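Local coordinates for protein molinate hydrolase (PDB 4UB9) that probably hydrolyses carbon-nitrogen bonds other than peptide bonds, and is a zinc-binding amidohydrolase whose name points to the thiocarbamate herbicide molinate, at residues Gln323-Gln329 with Pro367-Asp373; Leu90-Val94 with Gly422-Pro426; Val328-Ile333 with Trp404-Glu410; Asp296-Met300 with Lys428-Lys432. All coordinates share one frame; numbering follows the deposited sequence.

Interaction 1 (Gln323-Gln329 with Pro367-Asp373); sequences QLWSEVQ and PLVLGTD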
loop_
_atom_site.group_PDB
_atom_site.type_symbol
_atom_site.label_atom_id
_atom_site.label_comp_id
_atom_site.label_asym_id
_atom_site.label_seq_id
_atom_site.Cartn_x
_atom_site.Cartn_y
_atom_site.Cartn_z
ATOM N N GLN A 323 25.342 -34.800 17.453
ATOM C CA GLN A 323 26.503 -33.883 17.274
ATOM C C GLN A 323 26.425 -33.106 15.961
ATOM O O GLN A 323 27.331 -33.111 15.175
ATOM C CB GLN A 323 27.838 -34.646 17.380
ATOM C CG GLN A 323 28.164 -35.045 18.817
ATOM C CD GLN A 323 28.476 -33.818 19.689
ATOM O OE1 GLN A 323 27.702 -33.446 20.586
ATOM N NE2 GLN A 323 29.619 -33.186 19.428
ATOM N N LEU A 324 25.293 -32.503 15.730
ATOM C CA LEU A 324 25.103 -31.724 14.552
ATOM C C LEU A 324 25.456 -30.263 14.838
ATOM O O LEU A 324 25.232 -29.765 15.924
ATOM C CB LEU A 324 23.643 -31.827 14.047
ATOM C CG LEU A 324 23.147 -33.206 13.619
ATOM C CD1 LEU A 324 21.663 -33.169 13.310
ATOM C CD2 LEU A 324 23.907 -33.720 12.400
ATOM N N TRP A 325 25.925 -29.579 13.796
ATOM C CA TRP A 325 26.255 -28.176 13.877
ATOM C C TRP A 325 25.054 -27.266 13.669
ATOM O O TRP A 325 24.364 -27.326 12.649
ATOM C CB TRP A 325 27.313 -27.834 12.865
ATOM C CG TRP A 325 28.581 -28.500 13.082
ATOM C CD1 TRP A 325 29.079 -29.515 12.352
ATOM C CD2 TRP A 325 29.565 -28.181 14.056
ATOM N NE1 TRP A 325 30.329 -29.858 12.812
ATOM C CE2 TRP A 325 30.642 -29.064 13.868
ATOM C CE3 TRP A 325 29.647 -27.244 15.075
ATOM C CZ2 TRP A 325 31.779 -29.052 14.665
ATOM C CZ3 TRP A 325 30.796 -27.224 15.895
ATOM C CH2 TRP A 325 31.837 -28.126 15.675
ATOM N N SER A 326 24.849 -26.383 14.629
ATOM C CA SER A 326 23.874 -25.281 14.508
ATOM C C SER A 326 24.553 -23.941 14.322
ATOM O O SER A 326 25.434 -23.594 15.131
ATOM C CB SER A 326 23.083 -25.190 15.797
ATOM O OG SER A 326 22.335 -26.346 16.001
ATOM N N GLU A 327 24.195 -23.165 13.299
ATOM C CA GLU A 327 24.562 -21.759 13.329
ATOM C C GLU A 327 23.436 -20.992 13.931
ATOM O O GLU A 327 22.279 -21.343 13.782
ATOM C CB GLU A 327 25.162 -21.128 12.040
ATOM C CG GLU A 327 24.264 -20.514 11.029
ATOM C CD GLU A 327 23.923 -19.038 11.197
ATOM O OE1 GLU A 327 24.545 -18.162 10.556
ATOM O OE2 GLU A 327 22.938 -18.788 11.887
ATOM N N VAL A 328 23.803 -19.953 14.652
ATOM C CA VAL A 328 22.832 -19.089 15.328
ATOM C C VAL A 328 23.245 -17.668 15.102
ATOM O O VAL A 328 24.397 -17.401 14.755
ATOM C CB VAL A 328 22.733 -19.340 16.818
ATOM C CG1 VAL A 328 22.380 -20.792 17.074
ATOM C CG2 VAL A 328 24.036 -19.002 17.488
ATOM N N GLN A 329 22.253 -16.790 15.164
ATOM C CA GLN A 329 22.434 -15.366 14.774
ATOM C C GLN A 329 21.850 -14.516 15.867
ATOM O O GLN A 329 20.650 -14.268 15.895
ATOM C CB GLN A 329 21.782 -15.038 13.446
ATOM C CG GLN A 329 22.532 -15.715 12.316
ATOM C CD GLN A 329 21.868 -15.589 10.967
ATOM O OE1 GLN A 329 21.048 -14.705 10.739
ATOM N NE2 GLN A 329 22.247 -16.451 10.070
ATOM N N PRO A 367 27.029 -28.024 19.586
ATOM C CA PRO A 367 28.036 -27.508 18.664
ATOM C C PRO A 367 27.518 -26.294 17.871
ATOM O O PRO A 367 26.432 -26.362 17.246
ATOM C CB PRO A 367 28.277 -28.697 17.710
ATOM C CG PRO A 367 27.742 -29.898 18.420
ATOM C CD PRO A 367 26.616 -29.404 19.250
ATOM N N LEU A 368 28.294 -25.216 17.882
ATOM C CA LEU A 368 27.827 -23.925 17.389
ATOM C C LEU A 368 28.762 -23.371 16.371
ATOM O O LEU A 368 29.973 -23.395 16.535
ATOM C CB LEU A 368 27.666 -22.920 18.565
ATOM C CG LEU A 368 26.513 -23.241 19.517
ATOM C CD1 LEU A 368 26.642 -22.523 20.853
ATOM C CD2 LEU A 368 25.176 -22.894 18.872
ATOM N N VAL A 369 28.176 -22.775 15.362
ATOM C CA VAL A 369 28.908 -22.137 14.277
ATOM C C VAL A 369 28.576 -20.657 14.120
ATOM O O VAL A 369 27.429 -20.225 14.210
ATOM C CB VAL A 369 28.587 -22.815 12.959
ATOM C CG1 VAL A 369 29.075 -21.983 11.762
ATOM C CG2 VAL A 369 29.236 -24.192 12.946
ATOM N N LEU A 370 29.621 -19.856 13.923
ATOM C CA LEU A 370 29.435 -18.435 13.715
ATOM C C LEU A 370 28.890 -18.187 12.314
ATOM O O LEU A 370 29.460 -18.640 11.309
ATOM C CB LEU A 370 30.750 -17.661 13.910
ATOM C CG LEU A 370 30.693 -16.123 13.802
ATOM C CD1 LEU A 370 31.820 -15.523 14.628
ATOM C CD2 LEU A 370 30.818 -15.615 12.361
ATOM N N GLY A 371 27.845 -17.375 12.262
ATOM C CA GLY A 371 27.293 -16.867 10.998
ATOM C C GLY A 371 26.353 -15.723 11.257
ATOM O O GLY A 371 25.764 -15.640 12.315
ATOM N N THR A 372 26.226 -14.823 10.283
ATOM C CA THR A 372 25.560 -13.528 10.539
ATOM C C THR A 372 24.539 -12.992 9.546
ATOM O O THR A 372 23.836 -12.050 9.852
ATOM C CB THR A 372 26.627 -12.421 10.613
ATOM O OG1 THR A 372 27.359 -12.412 9.383
ATOM C CG2 THR A 372 27.581 -12.675 11.795
ATOM N N ASP A 373 24.505 -13.553 8.352
ATOM C CA ASP A 373 23.668 -13.059 7.263
ATOM C C ASP A 373 24.201 -11.733 6.792
ATOM O O ASP A 373 23.520 -11.004 6.096
ATOM C CB ASP A 373 22.164 -12.934 7.666
ATOM C CG ASP A 373 21.303 -14.206 7.344
ATOM O OD1 ASP A 373 21.647 -14.977 6.411
ATOM O OD2 ASP A 373 20.276 -14.431 8.043
HETATM O O HOH W 1 23.981 -27.966 17.444
#

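Interaction 2 (Leu90-Val94 with Gly422-Pro426); sequences LPGLV and GTANP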
loop_
_atom_site.group_PDB
_atom_site.type_symbol
_atom_site.label_atom_id
_atom_site.label_comp_id
_atom_site.label_asym_id
_atom_site.label_seq_id
_atom_site.Cartn_x
_atom_site.Cartn_y
_atom_site.Cartn_z
ATOM N N LEU A 90 46.256 -16.202 15.859
ATOM C CA LEU A 90 45.026 -16.990 15.618
ATOM C C LEU A 90 44.962 -17.486 14.185
ATOM O O LEU A 90 45.684 -16.958 13.309
ATOM C CB LEU A 90 43.791 -16.182 15.908
ATOM C CG LEU A 90 43.377 -16.038 17.373
ATOM C CD1 LEU A 90 44.383 -15.197 18.173
ATOM C CD2 LEU A 90 41.999 -15.414 17.471
ATOM N N PRO A 91 44.092 -18.494 13.912
ATOM C CA PRO A 91 43.941 -18.902 12.535
ATOM C C PRO A 91 43.214 -17.819 11.809
ATOM O O PRO A 91 42.548 -17.005 12.421
ATOM C CB PRO A 91 43.073 -20.161 12.619
ATOM C CG PRO A 91 42.960 -20.496 14.066
ATOM C CD PRO A 91 43.204 -19.241 14.799
ATOM N N GLY A 92 43.315 -17.837 10.495
ATOM C CA GLY A 92 42.441 -16.991 9.676
ATOM C C GLY A 92 40.973 -17.165 10.114
ATOM O O GLY A 92 40.490 -18.299 10.303
ATOM N N LEU A 93 40.289 -16.055 10.342
ATOM C CA LEU A 93 38.917 -16.118 10.802
ATOM C C LEU A 93 37.997 -16.604 9.678
ATOM O O LEU A 93 38.288 -16.441 8.478
ATOM C CB LEU A 93 38.440 -14.792 11.385
ATOM C CG LEU A 93 39.316 -14.270 12.537
ATOM C CD1 LEU A 93 38.813 -12.937 13.057
ATOM C CD2 LEU A 93 39.410 -15.245 13.676
ATOM N N VAL A 94 36.873 -17.175 10.105
ATOM C CA VAL A 94 35.945 -17.863 9.194
ATOM C C VAL A 94 34.513 -17.541 9.523
ATOM O O VAL A 94 34.067 -17.673 10.677
ATOM C CB VAL A 94 36.125 -19.397 9.269
ATOM C CG1 VAL A 94 35.198 -20.097 8.281
ATOM C CG2 VAL A 94 37.575 -19.786 8.984
ATOM N N GLY A 422 34.064 -19.318 15.382
ATOM C CA GLY A 422 34.480 -18.485 14.288
ATOM C C GLY A 422 35.719 -18.935 13.569
ATOM O O GLY A 422 36.253 -18.196 12.784
ATOM N N THR A 423 36.226 -20.110 13.888
ATOM C CA THR A 423 37.392 -20.625 13.200
ATOM C C THR A 423 37.238 -22.051 12.736
ATOM O O THR A 423 36.926 -22.314 11.603
ATOM C CB THR A 423 38.659 -20.530 14.067
ATOM O OG1 THR A 423 38.346 -20.844 15.417
ATOM C CG2 THR A 423 39.222 -19.158 14.007
ATOM N N ALA A 424 37.498 -22.966 13.648
ATOM C CA ALA A 424 37.444 -24.376 13.396
ATOM C C ALA A 424 36.062 -24.910 13.095
ATOM O O ALA A 424 35.912 -25.761 12.273
ATOM C CB ALA A 424 38.066 -25.130 14.547
ATOM N N ASN A 425 35.064 -24.421 13.801
ATOM C CA ASN A 425 33.738 -24.990 13.727
ATOM C C ASN A 425 33.013 -24.899 12.389
ATOM O O ASN A 425 32.469 -25.871 11.943
ATOM C CB ASN A 425 32.887 -24.466 14.877
ATOM C CG ASN A 425 33.414 -24.876 16.241
ATOM O OD1 ASN A 425 32.850 -24.532 17.239
ATOM N ND2 ASN A 425 34.499 -25.595 16.272
ATOM N N PRO A 426 33.052 -23.754 11.729
ATOM C CA PRO A 426 32.497 -23.660 10.391
ATOM C C PRO A 426 33.235 -24.576 9.444
ATOM O O PRO A 426 32.624 -25.235 8.632
ATOM C CB PRO A 426 32.760 -22.217 9.985
ATOM C CG PRO A 426 33.132 -21.508 11.216
ATOM C CD PRO A 426 33.583 -22.477 12.226
#

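Interaction 3 (Val328-Ile333 with Trp404-Glu410); sequences VQPTTI and WMQAMVE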
loop_
_atom_site.group_PDB
_atom_site.type_symbol
_atom_site.label_atom_id
_atom_site.label_comp_id
_atom_site.label_asym_id
_atom_site.label_seq_id
_atom_site.Cartn_x
_atom_site.Cartn_y
_atom_site.Cartn_z
ATOM N N VAL A 328 23.803 -19.953 14.652
ATOM C CA VAL A 328 22.832 -19.089 15.328
ATOM C C VAL A 328 23.245 -17.668 15.102
ATOM O O VAL A 328 24.397 -17.401 14.755
ATOM C CB VAL A 328 22.733 -19.340 16.818
ATOM C CG1 VAL A 328 22.380 -20.792 17.074
ATOM C CG2 VAL A 328 24.036 -19.002 17.488
ATOM N N GLN A 329 22.253 -16.790 15.164
ATOM C CA GLN A 329 22.434 -15.366 14.774
ATOM C C GLN A 329 21.850 -14.516 15.867
ATOM O O GLN A 329 20.650 -14.268 15.895
ATOM C CB GLN A 329 21.782 -15.038 13.446
ATOM C CG GLN A 329 22.532 -15.715 12.316
ATOM C CD GLN A 329 21.868 -15.589 10.967
ATOM O OE1 GLN A 329 21.048 -14.705 10.739
ATOM N NE2 GLN A 329 22.247 -16.451 10.070
ATOM N N PRO A 330 22.696 -14.155 16.830
ATOM C CA PRO A 330 22.240 -13.428 17.959
ATOM C C PRO A 330 22.443 -11.943 17.796
ATOM O O PRO A 330 23.073 -11.439 16.876
ATOM C CB PRO A 330 23.154 -13.943 19.047
ATOM C CG PRO A 330 24.458 -14.019 18.331
ATOM C CD PRO A 330 24.112 -14.545 16.976
ATOM N N THR A 331 21.948 -11.285 18.797
ATOM C CA THR A 331 21.919 -9.884 18.868
ATOM C C THR A 331 22.494 -9.517 20.251
ATOM O O THR A 331 22.288 -10.233 21.223
ATOM C CB THR A 331 20.462 -9.518 18.685
ATOM O OG1 THR A 331 20.362 -8.241 18.068
ATOM C CG2 THR A 331 19.743 -9.633 19.934
ATOM N N THR A 332 23.297 -8.466 20.315
ATOM C CA THR A 332 23.869 -8.034 21.589
ATOM C C THR A 332 22.792 -7.442 22.457
ATOM O O THR A 332 21.707 -7.078 21.999
ATOM C CB THR A 332 24.953 -6.973 21.424
ATOM O OG1 THR A 332 24.404 -5.804 20.820
ATOM C CG2 THR A 332 26.092 -7.468 20.586
ATOM N N ILE A 333 23.093 -7.302 23.726
ATOM C CA ILE A 333 22.131 -6.679 24.665
ATOM C C ILE A 333 21.683 -5.292 24.215
ATOM O O ILE A 333 20.510 -4.977 24.213
ATOM C CB ILE A 333 22.764 -6.573 26.069
ATOM C CG1 ILE A 333 22.839 -7.985 26.683
ATOM C CG2 ILE A 333 21.962 -5.633 26.974
ATOM C CD1 ILE A 333 23.853 -8.119 27.806
ATOM N N TRP A 404 29.185 -10.851 16.849
ATOM C CA TRP A 404 28.612 -12.198 17.136
ATOM C C TRP A 404 29.259 -12.802 18.391
ATOM O O TRP A 404 28.593 -13.223 19.328
ATOM C CB TRP A 404 28.855 -13.127 15.926
ATOM C CG TRP A 404 28.166 -14.464 15.979
ATOM C CD1 TRP A 404 27.023 -14.813 15.338
ATOM C CD2 TRP A 404 28.610 -15.624 16.670
ATOM N NE1 TRP A 404 26.730 -16.132 15.576
ATOM C CE2 TRP A 404 27.687 -16.648 16.400
ATOM C CE3 TRP A 404 29.713 -15.901 17.488
ATOM C CZ2 TRP A 404 27.815 -17.919 16.924
ATOM C CZ3 TRP A 404 29.851 -17.166 17.997
ATOM C CH2 TRP A 404 28.904 -18.170 17.715
ATOM N N MET A 405 30.579 -12.778 18.366
ATOM C CA MET A 405 31.396 -13.274 19.482
ATOM C C MET A 405 31.097 -12.558 20.766
ATOM O O MET A 405 30.812 -13.158 21.793
ATOM C CB MET A 405 32.855 -13.161 19.139
ATOM C CG MET A 405 33.301 -14.305 18.235
ATOM S SD MET A 405 35.055 -14.285 17.879
ATOM C CE MET A 405 35.221 -15.311 16.439
ATOM N N GLN A 406 31.023 -11.258 20.680
ATOM C CA GLN A 406 30.628 -10.445 21.853
ATOM C C GLN A 406 29.247 -10.833 22.353
ATOM O O GLN A 406 29.054 -11.069 23.546
ATOM C CB GLN A 406 30.670 -8.939 21.479
ATOM C CG GLN A 406 30.232 -8.046 22.623
ATOM C CD GLN A 406 30.216 -6.583 22.241
ATOM O OE1 GLN A 406 31.000 -6.136 21.415
ATOM N NE2 GLN A 406 29.282 -5.862 22.787
ATOM N N ALA A 407 28.268 -10.919 21.432
ATOM C CA ALA A 407 26.879 -11.252 21.836
ATOM C C ALA A 407 26.816 -12.617 22.505
ATOM O O ALA A 407 26.084 -12.835 23.461
ATOM C CB ALA A 407 25.963 -11.251 20.649
ATOM N N MET A 408 27.558 -13.567 21.947
ATOM C CA MET A 408 27.491 -14.946 22.465
ATOM C C MET A 408 28.090 -15.001 23.887
ATOM O O MET A 408 27.512 -15.567 24.783
ATOM C CB MET A 408 28.172 -15.916 21.491
ATOM C CG MET A 408 27.369 -16.129 20.199
ATOM S SD MET A 408 25.696 -16.782 20.484
ATOM C CE MET A 408 26.020 -18.529 20.368
ATOM N N VAL A 409 29.237 -14.357 24.051
ATOM C CA VAL A 409 29.900 -14.273 25.326
ATOM C C VAL A 409 29.006 -13.577 26.333
ATOM O O VAL A 409 28.894 -14.044 27.443
ATOM C CB VAL A 409 31.242 -13.569 25.208
ATOM C CG1 VAL A 409 31.833 -13.280 26.592
ATOM C CG2 VAL A 409 32.188 -14.444 24.398
ATOM N N GLU A 410 28.319 -12.494 25.956
ATOM C CA GLU A 410 27.289 -11.874 26.863
ATOM C C GLU A 410 26.243 -12.873 27.346
ATOM O O GLU A 410 25.669 -12.730 28.398
ATOM C CB GLU A 410 26.503 -10.734 26.183
ATOM C CG GLU A 410 27.288 -9.461 25.887
ATOM C CD GLU A 410 26.519 -8.433 25.029
ATOM O OE1 GLU A 410 25.350 -8.675 24.635
ATOM O OE2 GLU A 410 27.143 -7.402 24.708
#

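Interaction 4 (Asp296-Met300 with Lys428-Lys432); sequences DADLM and KAYRK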
loop_
_atom_site.group_PDB
_atom_site.type_symbol
_atom_site.label_atom_id
_atom_site.label_comp_id
_atom_site.label_asym_id
_atom_site.label_seq_id
_atom_site.Cartn_x
_atom_site.Cartn_y
_atom_site.Cartn_z
ATOM N N ASP A 296 19.916 -35.159 9.306
ATOM C CA ASP A 296 21.352 -35.050 9.589
ATOM C C ASP A 296 22.021 -33.932 8.773
ATOM O O ASP A 296 23.056 -34.110 8.162
ATOM C CB ASP A 296 22.066 -36.391 9.335
ATOM C CG ASP A 296 21.550 -37.513 10.245
ATOM O OD1 ASP A 296 21.542 -37.362 11.489
ATOM O OD2 ASP A 296 21.181 -38.562 9.708
ATOM N N ALA A 297 21.410 -32.769 8.797
ATOM C CA ALA A 297 21.961 -31.596 8.110
ATOM C C ALA A 297 23.376 -31.321 8.584
ATOM O O ALA A 297 23.675 -31.420 9.761
ATOM C CB ALA A 297 21.105 -30.395 8.378
ATOM N N ASP A 298 24.239 -30.994 7.653
ATOM C CA ASP A 298 25.624 -30.623 7.975
ATOM C C ASP A 298 25.691 -29.299 8.728
ATOM O O ASP A 298 26.545 -29.096 9.569
ATOM C CB ASP A 298 26.458 -30.522 6.694
ATOM C CG ASP A 298 26.645 -31.878 6.032
ATOM O OD1 ASP A 298 27.533 -32.594 6.483
ATOM O OD2 ASP A 298 25.873 -32.250 5.130
ATOM N N LEU A 299 24.814 -28.380 8.363
ATOM C CA LEU A 299 24.742 -27.122 9.054
ATOM C C LEU A 299 23.335 -26.563 8.976
ATOM O O LEU A 299 22.773 -26.400 7.908
ATOM C CB LEU A 299 25.766 -26.129 8.497
ATOM C CG LEU A 299 25.787 -24.776 9.230
ATOM C CD1 LEU A 299 26.203 -24.935 10.682
ATOM C CD2 LEU A 299 26.729 -23.828 8.521
ATOM N N MET A 300 22.819 -26.195 10.134
ATOM C CA MET A 300 21.491 -25.629 10.255
ATOM C C MET A 300 21.544 -24.109 10.513
ATOM O O MET A 300 21.891 -23.646 11.603
ATOM C CB MET A 300 20.749 -26.367 11.365
ATOM C CG MET A 300 20.516 -27.814 10.959
ATOM S SD MET A 300 19.779 -28.818 12.239
ATOM C CE MET A 300 21.158 -28.862 13.380
ATOM N N LYS A 428 34.674 -27.309 9.963
ATOM C CA LYS A 428 34.255 -28.696 10.156
ATOM C C LYS A 428 32.877 -28.957 9.553
ATOM O O LYS A 428 32.697 -29.886 8.787
ATOM C CB LYS A 428 34.222 -29.068 11.638
ATOM C CG LYS A 428 35.584 -29.110 12.323
ATOM C CD LYS A 428 35.610 -30.190 13.393
ATOM C CE LYS A 428 36.924 -30.247 14.144
ATOM N NZ LYS A 428 36.843 -29.238 15.205
ATOM N N ALA A 429 31.931 -28.090 9.877
ATOM C CA ALA A 429 30.588 -28.200 9.356
ATOM C C ALA A 429 30.561 -28.309 7.838
ATOM O O ALA A 429 29.791 -29.100 7.261
ATOM C CB ALA A 429 29.726 -27.032 9.782
ATOM N N TYR A 430 31.397 -27.509 7.206
ATOM C CA TYR A 430 31.459 -27.430 5.747
ATOM C C TYR A 430 32.460 -28.434 5.139
ATOM O O TYR A 430 32.701 -28.465 3.925
ATOM C CB TYR A 430 31.776 -26.013 5.312
ATOM C CG TYR A 430 30.640 -24.985 5.387
ATOM C CD1 TYR A 430 29.659 -24.931 4.406
ATOM C CD2 TYR A 430 30.586 -24.030 6.395
ATOM C CE1 TYR A 430 28.636 -24.001 4.457
ATOM C CE2 TYR A 430 29.554 -23.093 6.457
ATOM C CZ TYR A 430 28.593 -23.064 5.478
ATOM O OH TYR A 430 27.602 -22.130 5.508
ATOM N N ARG A 431 33.048 -29.245 6.011
ATOM C CA ARG A 431 33.994 -30.336 5.596
ATOM C C ARG A 431 35.223 -29.766 4.891
ATOM O O ARG A 431 35.648 -30.247 3.864
ATOM C CB ARG A 431 33.251 -31.423 4.789
ATOM C CG ARG A 431 32.061 -31.975 5.599
ATOM C CD ARG A 431 31.576 -33.368 5.226
ATOM N NE ARG A 431 31.144 -33.430 3.826
ATOM C CZ ARG A 431 29.888 -33.581 3.372
ATOM N NH1 ARG A 431 28.841 -33.718 4.192
ATOM N NH2 ARG A 431 29.688 -33.583 2.056
ATOM N N LYS A 432 35.742 -28.684 5.465
ATOM C CA LYS A 432 36.932 -28.019 4.967
ATOM C C LYS A 432 38.012 -27.984 6.022
ATOM O O LYS A 432 39.038 -27.346 5.819
ATOM C CB LYS A 432 36.659 -26.582 4.588
ATOM C CG LYS A 432 35.654 -26.385 3.468
ATOM C CD LYS A 432 36.255 -26.764 2.150
ATOM C CE LYS A 432 35.220 -26.553 1.088
ATOM N NZ LYS A 432 35.826 -26.900 -0.214
#

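Interaction 1 (Gln323-Gln329 with Pro367-Asp373)
P367 presses its ring against the indole of W325, CB lying 3.3 Å from CE3. With chi1 at -64° the indole CG lies opposite the carbonyl carbon, and this swings the six-membered ring across the proline at about a right angle. The carbonyl O of P367 receives a nearly straight bond from S326 N (3.1 Å). The same oxygen also accepts from a water that donates to L324 O and accepts a hydrogen bond from S326 OG, so a single solvent molecule links L324, S326 and P367 where the two segments come together. L368 pairs with S326 in parallel register; its CD2 meets V328 CG1 at 3.9 Å on the sheet face that also carries S326. V369 N then donates to S326 O (2.9 Å), while its side chain lies on the opposite face with E327 and brings CG2 against W325 CE3. G371 comes close to the E327 carboxylate, its CA 3.1 Å from OE1, and a side chain at this position would collide with that oxygen. E327 OE1 is further held by Q329 NE2 (2.9 Å, on the syn side), and OE2 by the backbone N of the zinc ligand H302. D373, whose side chain is about 5 Å from the zinc ion, sets its carboxylate almost perpendicular to the Q329 amide, and its OD1 accepts from N97. These are two adjacent parallel strands of the TIM-barrel fold: strand 299-301 pairs with 326-328 on one flank, helix 424-429 packs on W325 and V369, and helix 400-410 meets V328 and L370.

Interaction 2 (Leu90-Val94 with Gly422-Pro426)
V94 lays its CG1 methyl against the ring of P426, 3.7 Å from CB and only slightly farther from CG. The methyl reaches the proline because CG1 stands opposite the backbone N (chi1 -178°), which leaves CG2 to rest near the carbonyl oxygen of T423 at 3.7 Å. One backbone bond fixes the approach: V94 N donates to G422 O at 2.9 Å, moderately bent. Strand 88-95, which V94 belongs to, runs parallel to strand 138-143 in the sheet of this TIM-barrel amidohydrolase, and the contact sets it against the turn that leaves helix 415-421 and enters helix 424-429, far apart in sequence. G422 is the first residue to depart from helical geometry there, and P426 lies in the first turn of the following helix. Between these two, T423 offers its methyl to a small apolar group on the strand. CG2 meets L93 CD2 at 3.9 Å and P91 CG at 4.0 Å, the proline crossing the threonine at roughly a right angle. The hydroxyl of T423 is turned elsewhere: OG1 sits between the backbone N and the carbonyl carbon (chi1 39°) and is hydrogen-bonded to I419 O in the preceding helix. L93 also touches V138 and V94 touches F142, both on the neighbouring strand 138-143.

Interaction 3 (Val328-Ile333 with Trp404-Glu410)
P330 forms the apolar centre, its ring wedged among W404, A407 and M408 of helix 400-410. In this TIM-barrel enzyme the contact joins the loop that leaves strand 326-328 to that helix. CG of the proline makes a CH-pi contact over one face of the W404 indole, 20° off the normal of the five-membered ring, and CD closes to 3.4 Å from CD1. M408, bent at both chi2 and chi3, curls over the same indole face with its CG and carries SD to 3.7 Å from P330 CG; its CE goes on to V328 CG2 (3.5 Å). A407 CB touches P330 CG and T332 CG2. The indole of W404, with CG opposite the backbone N (chi1 -172°), points its N-H at the loop, and W404 NE1 gives V328 O a nearly straight bond of 2.8 Å lying in the ring plane. At the outer end T332 is the N-cap of helix 333-341, its hydroxyl bonded to Q335 N and to E392. The carboxylate of E410 takes up the first backbone N-H of that helix, and its other oxygen accepts from Q406 NE2, which is also bonded to E392. An alanine in place of E410 is likely to leave I333 N-H without its acceptor and the Q406 amide with one tether fewer. I333 N reaches E410 OE1 at 2.8 Å, on the syn side and 16° out of the carboxylate plane.

Interaction 4 (Asp296-Met300 with Lys428-Lys432)
D298 and R431 meet because both first torsions place CG opposite the carbonyl carbon (chi1 -68° for D298) and the arginine chain then bends at chi3, bringing NH1 back toward the aspartate. The contact joins the start of strand 299-301 of the TIM barrel to the C-terminal end of helix 424-429, which finishes in a Schellman motif with R431, at positive phi, as its first non-helical residue. R431 NH1 and D298 OD1 form a salt bridge at 2.9 Å. Its hydrogen bond is weak, with an N-H...O angle of only 119°, and the two planar groups are turned 72° from each other, with OD1 near the guanidinium plane at its edge. The other carboxylate oxygen, OD2, has stronger partners outside the pair: the guanidinium of R273 and the backbone N of L279. D298 thus has two arginine partners, which would probably favour its ionised form. An asparagine in its place would probably leave R273 and R431 without their shared negative charge and the N-H of L279 less firmly held.

Next to this charged group the packing is apolar. A429 CB lies 3.8 Å from D298 O and 4.2 Å from L299 CD1. L299 sends its other methyl to the tyrosine: Y430, whose hydroxyl bonds to G96 O, also stacks on F142, and L299 CD2 lies 3.6 Å from its CE2, obliquely to the ring.

Interactions 1, 2 and 4 meet around helix 424-429: its residues take part in interactions 2 and 4, while W325 and V369 of interaction 1 pack on it. Interactions 1 and 4 have centres about 10 Å apart and are joined by probable backbone bonds from E327 N to M300 O and from M300 N to W325 O, which continue the barrel sheet. Interaction 3 shares V328 and Q329 with interaction 1, W404 touching L370 and G371. The zinc ligand H302 lies about 4 Å from the side chains of E327 and Q329, so interactions 1 and 3 border the metal site, whereas interaction 2 lies away from it.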